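Local coordinates for CurH (Lyngbya majuscula, PDB 3KG7), which probably catalyses dehydration of a beta-hydroxyacyl intermediate held on an acyl carrier protein during curacin biosynthesis, as a double-hotdog dehydratase domain of a polyketide synthase module, at residues C[10-15]-C[58-63]; C[198-203]-C[238-243]; C[206-211]-C[265-270]. One frame throughout, in Å; residues are numbered along the deposited sequence.

In the fold
From the N terminus, contact 1 closes first: 10-15 leads into strand 14-17 and meets helix 52-62, joining two parts of the first hotdog. Contact 2 opens only after that loop is complete. It ties the approach to helix 202-207 to the connection between strands 225-236 and 243-255. Contact 3 starts before contact 2 has closed, so the two cross: 206-211 continues from the same helix region and packs on strand 260-268. Contacts 1 and 2 touch, L11 and A60 meeting E198, P199 and P202, and so join the first hotdog to the second. Contacts 2 and 3 meet at I200 and L267, their centres about 11 Å apart.

Contact 1: C[10-15]-C[58-63]; sequences RLLGNK and TLAAVG
L11 and L12, in the turn ahead of strand 14-17, which is outermost within this chain, pack on A60 and A61 near the C-terminal end of helix 52-62, the long helix around which the first hotdog is wrapped. With CG anti to the backbone N (chi1 -178°), L11 extends toward the helix, and its CD2 meets A60 CB at 3.9 Å. Its carbonyl is tied separately, by a hydrogen bond from Q28. L12 makes the broader contact through a single methyl: CD1 sits over the A60-A61 peptide, 3.7 Å from A61 N. The same L12 CD1 touches both alanine methyls, with A60 CB at 4.1 Å and A61 CB at 3.9 Å. M57, one turn back on the helix, and Y26 on strand 24-30 add further apolar surface around L12. The G13 turn, with positive phi, then leads the chain on to strand 14-17. No hydrogen bond or ion pair spans the two segments. Cohesion here therefore rests on burial of leucine methyls against a smooth alanine face, an interaction with little directional demand.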
loop_
_atom_site.group_PDB
_atom_site.type_symbol
_atom_site.label_atom_id
_atom_site.label_comp_id
_atom_site.label_asym_id
_atom_site.label_seq_id
_atom_site.Cartn_x
_atom_site.Cartn_y
_atom_site.Cartn_z
ATOM N N ARG C 10 15.362 5.755 5.272
ATOM C CA ARG C 10 16.447 4.805 4.993
ATOM C C ARG C 10 16.159 3.374 5.441
ATOM O O ARG C 10 16.465 2.420 4.717
ATOM C CB ARG C 10 17.766 5.265 5.625
ATOM C CG ARG C 10 18.862 5.505 4.619
ATOM C CD ARG C 10 20.245 5.183 5.164
ATOM N NE ARG C 10 21.040 4.453 4.177
ATOM C CZ ARG C 10 21.664 5.005 3.137
ATOM N NH1 ARG C 10 21.607 6.315 2.925
ATOM N NH2 ARG C 10 22.348 4.239 2.297
ATOM N N LEU C 11 15.584 3.230 6.636
ATOM C CA LEU C 11 15.341 1.919 7.221
ATOM C C LEU C 11 14.028 1.282 6.756
ATOM O O LEU C 11 14.010 0.118 6.363
ATOM C CB LEU C 11 15.392 1.994 8.748
ATOM C CG LEU C 11 15.215 0.692 9.539
ATOM C CD1 LEU C 11 16.393 -0.217 9.380
ATOM C CD2 LEU C 11 15.004 1.002 11.010
ATOM N N LEU C 12 12.938 2.043 6.795
ATOM C CA LEU C 12 11.620 1.481 6.532
ATOM C C LEU C 12 11.189 1.529 5.063
ATOM O O LEU C 12 10.358 0.730 4.634
ATOM C CB LEU C 12 10.575 2.169 7.409
ATOM C CG LEU C 12 10.495 1.735 8.871
ATOM C CD1 LEU C 12 9.501 2.616 9.579
ATOM C CD2 LEU C 12 10.084 0.292 8.991
ATOM N N GLY C 13 11.748 2.459 4.301
ATOM C CA GLY C 13 11.308 2.674 2.934
ATOM C C GLY C 13 10.120 3.609 2.878
ATOM O O GLY C 13 10.017 4.559 3.671
ATOM N N ASN C 14 9.218 3.318 1.946
ATOM C CA ASN C 14 8.055 4.148 1.694
ATOM C C ASN C 14 6.869 3.768 2.547
ATOM O O ASN C 14 6.545 2.592 2.659
ATOM C CB ASN C 14 7.658 4.039 0.229
ATOM C CG ASN C 14 8.722 4.532 -0.685
ATOM O OD1 ASN C 14 8.789 5.719 -0.997
ATOM N ND2 ASN C 14 9.571 3.622 -1.134
ATOM N N LYS C 15 6.205 4.778 3.097
ATOM C CA LYS C 15 5.042 4.598 3.948
ATOM C C LYS C 15 3.766 4.719 3.129
ATOM O O LYS C 15 3.569 5.714 2.423
ATOM C CB LYS C 15 5.051 5.671 5.045
ATOM C CG LYS C 15 4.053 5.437 6.149
ATOM C CD LYS C 15 3.873 6.643 7.043
ATOM C CE LYS C 15 3.137 6.234 8.312
ATOM N NZ LYS C 15 2.748 7.366 9.196
ATOM N N THR C 58 10.108 -2.240 13.269
ATOM C CA THR C 58 8.816 -2.068 13.901
ATOM C C THR C 58 8.879 -0.927 14.911
ATOM O O THR C 58 7.976 -0.067 14.952
ATOM C CB THR C 58 8.337 -3.366 14.572
ATOM O OG1 THR C 58 8.234 -4.405 13.587
ATOM C CG2 THR C 58 6.973 -3.156 15.216
ATOM N N LEU C 59 9.950 -0.915 15.705
ATOM C CA LEU C 59 10.176 0.157 16.659
ATOM C C LEU C 59 10.298 1.497 15.949
ATOM O O LEU C 59 9.846 2.509 16.471
ATOM C CB LEU C 59 11.408 -0.112 17.512
ATOM C CG LEU C 59 11.402 -1.308 18.454
ATOM C CD1 LEU C 59 12.835 -1.646 18.822
ATOM C CD2 LEU C 59 10.576 -1.023 19.698
ATOM N N ALA C 60 10.877 1.494 14.751
ATOM C CA ALA C 60 10.965 2.715 13.959
ATOM C C ALA C 60 9.601 3.155 13.436
ATOM O O ALA C 60 9.354 4.354 13.287
ATOM C CB ALA C 60 11.957 2.554 12.822
ATOM N N ALA C 61 8.705 2.198 13.192
ATOM C CA ALA C 61 7.370 2.512 12.685
ATOM C C ALA C 61 6.436 3.104 13.750
ATOM O O ALA C 61 5.687 4.053 13.486
ATOM C CB ALA C 61 6.740 1.290 12.051
ATOM N N VAL C 62 6.483 2.547 14.950
ATOM C CA VAL C 62 5.551 2.945 16.010
ATOM C C VAL C 62 6.138 3.976 16.975
ATOM O O VAL C 62 5.383 4.657 17.674
ATOM C CB VAL C 62 5.042 1.728 16.840
ATOM C CG1 VAL C 62 4.466 0.652 15.926
ATOM C CG2 VAL C 62 6.157 1.154 17.718
ATOM N N GLY C 63 7.469 4.076 17.017
ATOM C CA GLY C 63 8.150 4.986 17.934
ATOM C C GLY C 63 8.278 4.414 19.337
ATOM O O GLY C 63 7.525 3.515 19.727
#

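Contact 2: C[198-203]-C[238-243]; sequences EPIHPV and HPTPSR
P199 and T240 join two loops by one backbone hydrogen bond in the second hotdog of this double-hotdog fold: 198-203 runs into helix 202-207, while 238-243 links strands 225-236 and 243-255. T240 N donates to P199 O over 3.0 Å, and the 164° angle at the hydrogen shows a nearly straight bond. The donor is tilted modestly from the carbonyl plane. P239 CA also approaches this P199 oxygen, at 3.5 Å, a CA-H...O contact secondary to the N-H bond. Both P239 and T240 follow extended backbone paths, and beyond T240 the chains diverge.

Apolar contact adds to this at I200 and T240, whose side chains cross at about a right angle. T240 has CG2 beside its own backbone N, with OG1 in the remaining position near both N and carbonyl carbon (chi1 64°); this turns the methyl onto I200, and T240 CG2 meets I200 CD1 at 3.5 Å and I200 CG1 at 3.6 Å. L59 and I205 also touch I200, while L204 and F275 touch T240.

Bonds inside each loop shape the partners. H201 is the N-cap of helix 202-207: its ND1 accepts from V203 N at 3.1 Å, the donor standing somewhat out of the ring plane. P202 CD lies 3.2 Å above one face of the H201 ring, toward its rim, and W37 meets that ring edge-to-face. In the opposing loop the P239-T240 peptide is gripped at both ends, its N-H by P199 and its oxygen by H238, whose ND1 donates to P239 O at 3.1 Å, only 9° out of the imidazole plane.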
loop_
_atom_site.group_PDB
_atom_site.type_symbol
_atom_site.label_atom_id
_atom_site.label_comp_id
_atom_site.label_asym_id
_atom_site.label_seq_id
_atom_site.Cartn_x
_atom_site.Cartn_y
_atom_site.Cartn_z
ATOM N N GLU C 198 16.153 6.603 13.603
ATOM C CA GLU C 198 15.441 5.445 14.143
ATOM C C GLU C 198 15.942 5.129 15.572
ATOM O O GLU C 198 17.128 5.314 15.872
ATOM C CB GLU C 198 15.553 4.235 13.191
ATOM C CG GLU C 198 16.935 3.561 13.065
ATOM C CD GLU C 198 17.994 4.430 12.396
ATOM O OE1 GLU C 198 17.835 4.796 11.210
ATOM O OE2 GLU C 198 19.003 4.740 13.061
ATOM N N PRO C 199 15.042 4.661 16.462
ATOM C CA PRO C 199 15.418 4.450 17.870
ATOM C C PRO C 199 16.652 3.570 18.023
ATOM O O PRO C 199 17.535 3.869 18.836
ATOM C CB PRO C 199 14.211 3.730 18.470
ATOM C CG PRO C 199 13.093 3.939 17.514
ATOM C CD PRO C 199 13.638 4.297 16.188
ATOM N N ILE C 200 16.703 2.488 17.251
ATOM C CA ILE C 200 17.814 1.531 17.308
ATOM C C ILE C 200 18.002 0.858 15.954
ATOM O O ILE C 200 17.074 0.264 15.404
ATOM C CB ILE C 200 17.631 0.481 18.431
ATOM C CG1 ILE C 200 18.921 -0.313 18.664
ATOM C CG2 ILE C 200 16.462 -0.462 18.138
ATOM C CD1 ILE C 200 18.892 -1.157 19.935
ATOM N N HIS C 201 19.205 0.979 15.403
ATOM C CA HIS C 201 19.515 0.352 14.136
ATOM C C HIS C 201 19.647 -1.151 14.314
ATOM O O HIS C 201 20.162 -1.601 15.343
ATOM C CB HIS C 201 20.815 0.907 13.565
ATOM C CG HIS C 201 21.059 0.504 12.143
ATOM N ND1 HIS C 201 21.749 -0.642 11.802
ATOM C CD2 HIS C 201 20.670 1.074 10.977
ATOM C CE1 HIS C 201 21.789 -0.749 10.485
ATOM N NE2 HIS C 201 21.140 0.277 9.961
ATOM N N PRO C 202 19.196 -1.934 13.309
ATOM C CA PRO C 202 19.384 -3.384 13.280
ATOM C C PRO C 202 20.734 -3.853 13.831
ATOM O O PRO C 202 20.772 -4.721 14.699
ATOM C CB PRO C 202 19.298 -3.699 11.795
ATOM C CG PRO C 202 18.306 -2.712 11.272
ATOM C CD PRO C 202 18.459 -1.467 12.118
ATOM N N VAL C 203 21.828 -3.270 13.349
ATOM C CA VAL C 203 23.171 -3.644 13.808
ATOM C C VAL C 203 23.338 -3.490 15.324
ATOM O O VAL C 203 23.817 -4.403 16.001
ATOM C CB VAL C 203 24.247 -2.856 13.058
ATOM C CG1 VAL C 203 25.609 -3.013 13.711
ATOM C CG2 VAL C 203 24.279 -3.295 11.593
ATOM N N HIS C 238 13.659 4.588 25.157
ATOM C CA HIS C 238 14.083 5.731 24.342
ATOM C C HIS C 238 15.198 5.334 23.372
ATOM O O HIS C 238 15.712 4.221 23.455
ATOM C CB HIS C 238 14.478 6.940 25.213
ATOM C CG HIS C 238 15.489 6.632 26.272
ATOM N ND1 HIS C 238 16.826 6.456 25.993
ATOM C CD2 HIS C 238 15.360 6.489 27.612
ATOM C CE1 HIS C 238 17.477 6.206 27.115
ATOM N NE2 HIS C 238 16.611 6.221 28.112
ATOM N N PRO C 239 15.565 6.234 22.437
ATOM C CA PRO C 239 16.597 5.897 21.471
ATOM C C PRO C 239 17.914 5.558 22.154
ATOM O O PRO C 239 18.208 6.097 23.227
ATOM C CB PRO C 239 16.754 7.186 20.665
ATOM C CG PRO C 239 15.478 7.892 20.833
ATOM C CD PRO C 239 15.055 7.599 22.224
ATOM N N THR C 240 18.695 4.672 21.539
ATOM C CA THR C 240 20.019 4.330 22.064
ATOM C C THR C 240 20.948 5.541 22.023
ATOM O O THR C 240 20.952 6.289 21.045
ATOM C CB THR C 240 20.686 3.170 21.290
ATOM O OG1 THR C 240 20.925 3.572 19.942
ATOM C CG2 THR C 240 19.800 1.955 21.281
ATOM N N PRO C 241 21.736 5.742 23.093
ATOM C CA PRO C 241 22.778 6.757 23.073
ATOM C C PRO C 241 23.935 6.294 22.188
ATOM O O PRO C 241 23.945 5.139 21.742
ATOM C CB PRO C 241 23.233 6.824 24.533
ATOM C CG PRO C 241 22.233 6.032 25.309
ATOM C CD PRO C 241 21.703 5.027 24.377
ATOM N N SER C 242 24.897 7.183 21.941
ATOM C CA SER C 242 26.042 6.880 21.072
ATOM C C SER C 242 26.872 5.720 21.614
ATOM O O SER C 242 27.524 5.001 20.852
ATOM C CB SER C 242 26.913 8.125 20.890
ATOM O OG SER C 242 27.206 8.722 22.144
ATOM N N ARG C 243 26.823 5.551 22.933
ATOM C CA ARG C 243 27.500 4.461 23.626
ATOM C C ARG C 243 26.616 3.913 24.754
ATOM O O ARG C 243 26.078 4.675 25.560
ATOM C CB ARG C 243 28.848 4.961 24.164
ATOM C CG ARG C 243 29.528 4.059 25.183
ATOM C CD ARG C 243 30.778 4.713 25.749
ATOM N NE ARG C 243 31.856 4.759 24.763
ATOM C CZ ARG C 243 33.113 5.104 25.033
ATOM N NH1 ARG C 243 33.467 5.442 26.267
ATOM N NH2 ARG C 243 34.020 5.105 24.066
#

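Contact 3: C[206-211]-C[265-270]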
loop_
_atom_site.group_PDB
_atom_site.type_symbol
_atom_site.label_atom_id
_atom_site.label_comp_id
_atom_site.label_asym_id
_atom_site.label_seq_id
_atom_site.Cartn_x
_atom_site.Cartn_y
_atom_site.Cartn_z
ATOM N N ASP C 206 21.428 -6.018 17.102
ATOM C CA ASP C 206 22.092 -7.301 16.916
ATOM C C ASP C 206 23.285 -7.465 17.826
ATOM O O ASP C 206 23.508 -8.545 18.355
ATOM C CB ASP C 206 22.536 -7.560 15.487
ATOM C CG ASP C 206 22.958 -8.992 15.301
ATOM O OD1 ASP C 206 22.089 -9.872 15.495
ATOM O OD2 ASP C 206 24.155 -9.247 15.024
ATOM N N ALA C 207 24.047 -6.389 17.993
ATOM C CA ALA C 207 25.221 -6.389 18.854
ATOM C C ALA C 207 24.900 -6.796 20.287
ATOM O O ALA C 207 25.724 -7.398 20.971
ATOM C CB ALA C 207 25.870 -5.037 18.836
ATOM N N CYS C 208 23.697 -6.473 20.741
ATOM C CA CYS C 208 23.275 -6.798 22.105
ATOM C C CYS C 208 23.236 -8.298 22.382
ATOM O O CYS C 208 23.283 -8.728 23.544
ATOM C CB CYS C 208 21.897 -6.195 22.371
ATOM S SG CYS C 208 21.917 -4.406 22.290
ATOM N N THR C 209 23.155 -9.081 21.309
ATOM C CA THR C 209 22.852 -10.492 21.408
ATOM C C THR C 209 24.112 -11.332 21.282
ATOM O O THR C 209 24.048 -12.567 21.304
ATOM C CB THR C 209 21.861 -10.903 20.313
ATOM O OG1 THR C 209 22.530 -10.908 19.051
ATOM C CG2 THR C 209 20.684 -9.938 20.255
ATOM N N ARG C 210 25.256 -10.656 21.176
ATOM C CA ARG C 210 26.516 -11.307 20.816
ATOM C C ARG C 210 27.282 -11.994 21.954
ATOM O O ARG C 210 28.288 -12.653 21.699
ATOM C CB ARG C 210 27.434 -10.318 20.092
ATOM C CG ARG C 210 26.993 -9.987 18.687
ATOM C CD ARG C 210 27.858 -8.908 18.071
ATOM N NE ARG C 210 27.226 -8.337 16.880
ATOM C CZ ARG C 210 27.724 -7.332 16.157
ATOM N NH1 ARG C 210 28.878 -6.764 16.485
ATOM N NH2 ARG C 210 27.061 -6.884 15.102
ATOM N N LEU C 211 26.825 -11.845 23.199
ATOM C CA LEU C 211 27.553 -12.432 24.334
ATOM C C LEU C 211 26.670 -12.945 25.468
ATOM O O LEU C 211 25.654 -12.337 25.829
ATOM C CB LEU C 211 28.609 -11.458 24.881
ATOM C CG LEU C 211 29.552 -11.904 26.009
ATOM C CD1 LEU C 211 30.467 -13.050 25.587
ATOM C CD2 LEU C 211 30.375 -10.733 26.516
ATOM N N ILE C 265 18.743 -10.081 27.802
ATOM C CA ILE C 265 19.715 -9.000 27.713
ATOM C C ILE C 265 19.105 -7.707 28.216
ATOM O O ILE C 265 18.014 -7.317 27.793
ATOM C CB ILE C 265 20.237 -8.792 26.264
ATOM C CG1 ILE C 265 20.906 -10.063 25.732
ATOM C CG2 ILE C 265 21.235 -7.638 26.215
ATOM C CD1 ILE C 265 20.485 -10.426 24.353
ATOM N N GLN C 266 19.819 -7.046 29.121
ATOM C CA GLN C 266 19.432 -5.723 29.608
ATOM C C GLN C 266 20.249 -4.652 28.895
ATOM O O GLN C 266 21.475 -4.730 28.831
ATOM C CB GLN C 266 19.633 -5.602 31.122
ATOM C CG GLN C 266 19.279 -6.852 31.932
ATOM C CD GLN C 266 17.785 -7.172 31.974
ATOM O OE1 GLN C 266 17.399 -8.302 32.280
ATOM N NE2 GLN C 266 16.945 -6.183 31.673
ATOM N N LEU C 267 19.561 -3.655 28.349
ATOM C CA LEU C 267 20.235 -2.518 27.732
ATOM C C LEU C 267 20.418 -1.414 28.768
ATOM O O LEU C 267 19.443 -0.934 29.355
ATOM C CB LEU C 267 19.460 -2.007 26.514
ATOM C CG LEU C 267 19.590 -2.776 25.195
ATOM C CD1 LEU C 267 18.804 -4.085 25.208
ATOM C CD2 LEU C 267 19.141 -1.888 24.032
ATOM N N LEU C 268 21.675 -1.038 29.001
ATOM C CA LEU C 268 22.035 -0.027 29.996
ATOM C C LEU C 268 22.720 1.155 29.329
ATOM O O LEU C 268 23.595 0.963 28.484
ATOM C CB LEU C 268 22.982 -0.617 31.041
ATOM C CG LEU C 268 22.600 -1.873 31.832
ATOM C CD1 LEU C 268 23.853 -2.598 32.252
ATOM C CD2 LEU C 268 21.752 -1.536 33.046
ATOM N N ASP C 269 22.334 2.374 29.713
ATOM C CA ASP C 269 22.938 3.591 29.145
ATOM C C ASP C 269 24.346 3.894 29.706
ATOM O O ASP C 269 24.945 3.055 30.395
ATOM C CB ASP C 269 21.991 4.810 29.249
ATOM C CG ASP C 269 21.658 5.212 30.697
ATOM O OD1 ASP C 269 20.560 5.772 30.909
ATOM O OD2 ASP C 269 22.477 5.001 31.616
ATOM N N GLU C 270 24.859 5.088 29.396
ATOM C CA GLU C 270 26.197 5.537 29.815
ATOM C C GLU C 270 26.409 5.489 31.333
ATOM O O GLU C 270 27.505 5.156 31.803
ATOM C CB GLU C 270 26.460 6.964 29.303
ATOM C CG GLU C 270 27.943 7.393 29.285
ATOM C CD GLU C 270 28.679 7.013 27.996
ATOM O OE1 GLU C 270 28.045 7.035 26.913
ATOM O OE2 GLU C 270 29.894 6.707 28.062
#
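C208 and T209 press onto I265 and L267 in a buried, mainly apolar contact, where the turn at the far end of the helix 202-207 region meets the inward side of strand 260-268. No hydrogen bond crosses it. I265 and C208 contribute nearly equal shares of the buried surface. With CG2 anti to the backbone N and CG1 beside it (chi1 -59°), I265 turns both branches and CD1 onto the carbonyl oxygen of C208. CD1 then runs on to T209, 3.8 Å from its CA and 4.1 Å from T209 CG2, while I265 CG2 lies 4.2 Å from C208 CB. Two residues along the strand, L267 bends the end of its side chain closer to the turn, and C208 SG rests on this isopropyl group, 4.1 Å from L267 CG. F244, I278 and I185 also touch C208, so its side chain is flanked by strands 243-255, 274-286 and 181-186. This is consistent with a hotdog fold, in which strands wrap a central helix, here probably 202-207 of the second hotdog. An alanine in place of I265 would lack CG2, CG1 and CD1, and would probably open a gap beside the C208 carbonyl and deprive T209 CG2 of its contact with the I265 methyl.

The turn facing the strand is itself closely bonded. A207 to R210 form a type I beta turn, with R210 N bonded to A207 O. T209 donates twice to D206 O, from OG1 at 2.7 Å and from its backbone N at 3.0 Å; the hydroxyl comes in within the carbonyl plane, which helps fix the T209 side chain and with it CG2. R210, whose CB points away from the strand, makes a long salt bridge of 3.7 Å from NE to D206 OD2, and its guanidinium forms a cation-pi contact with Y164.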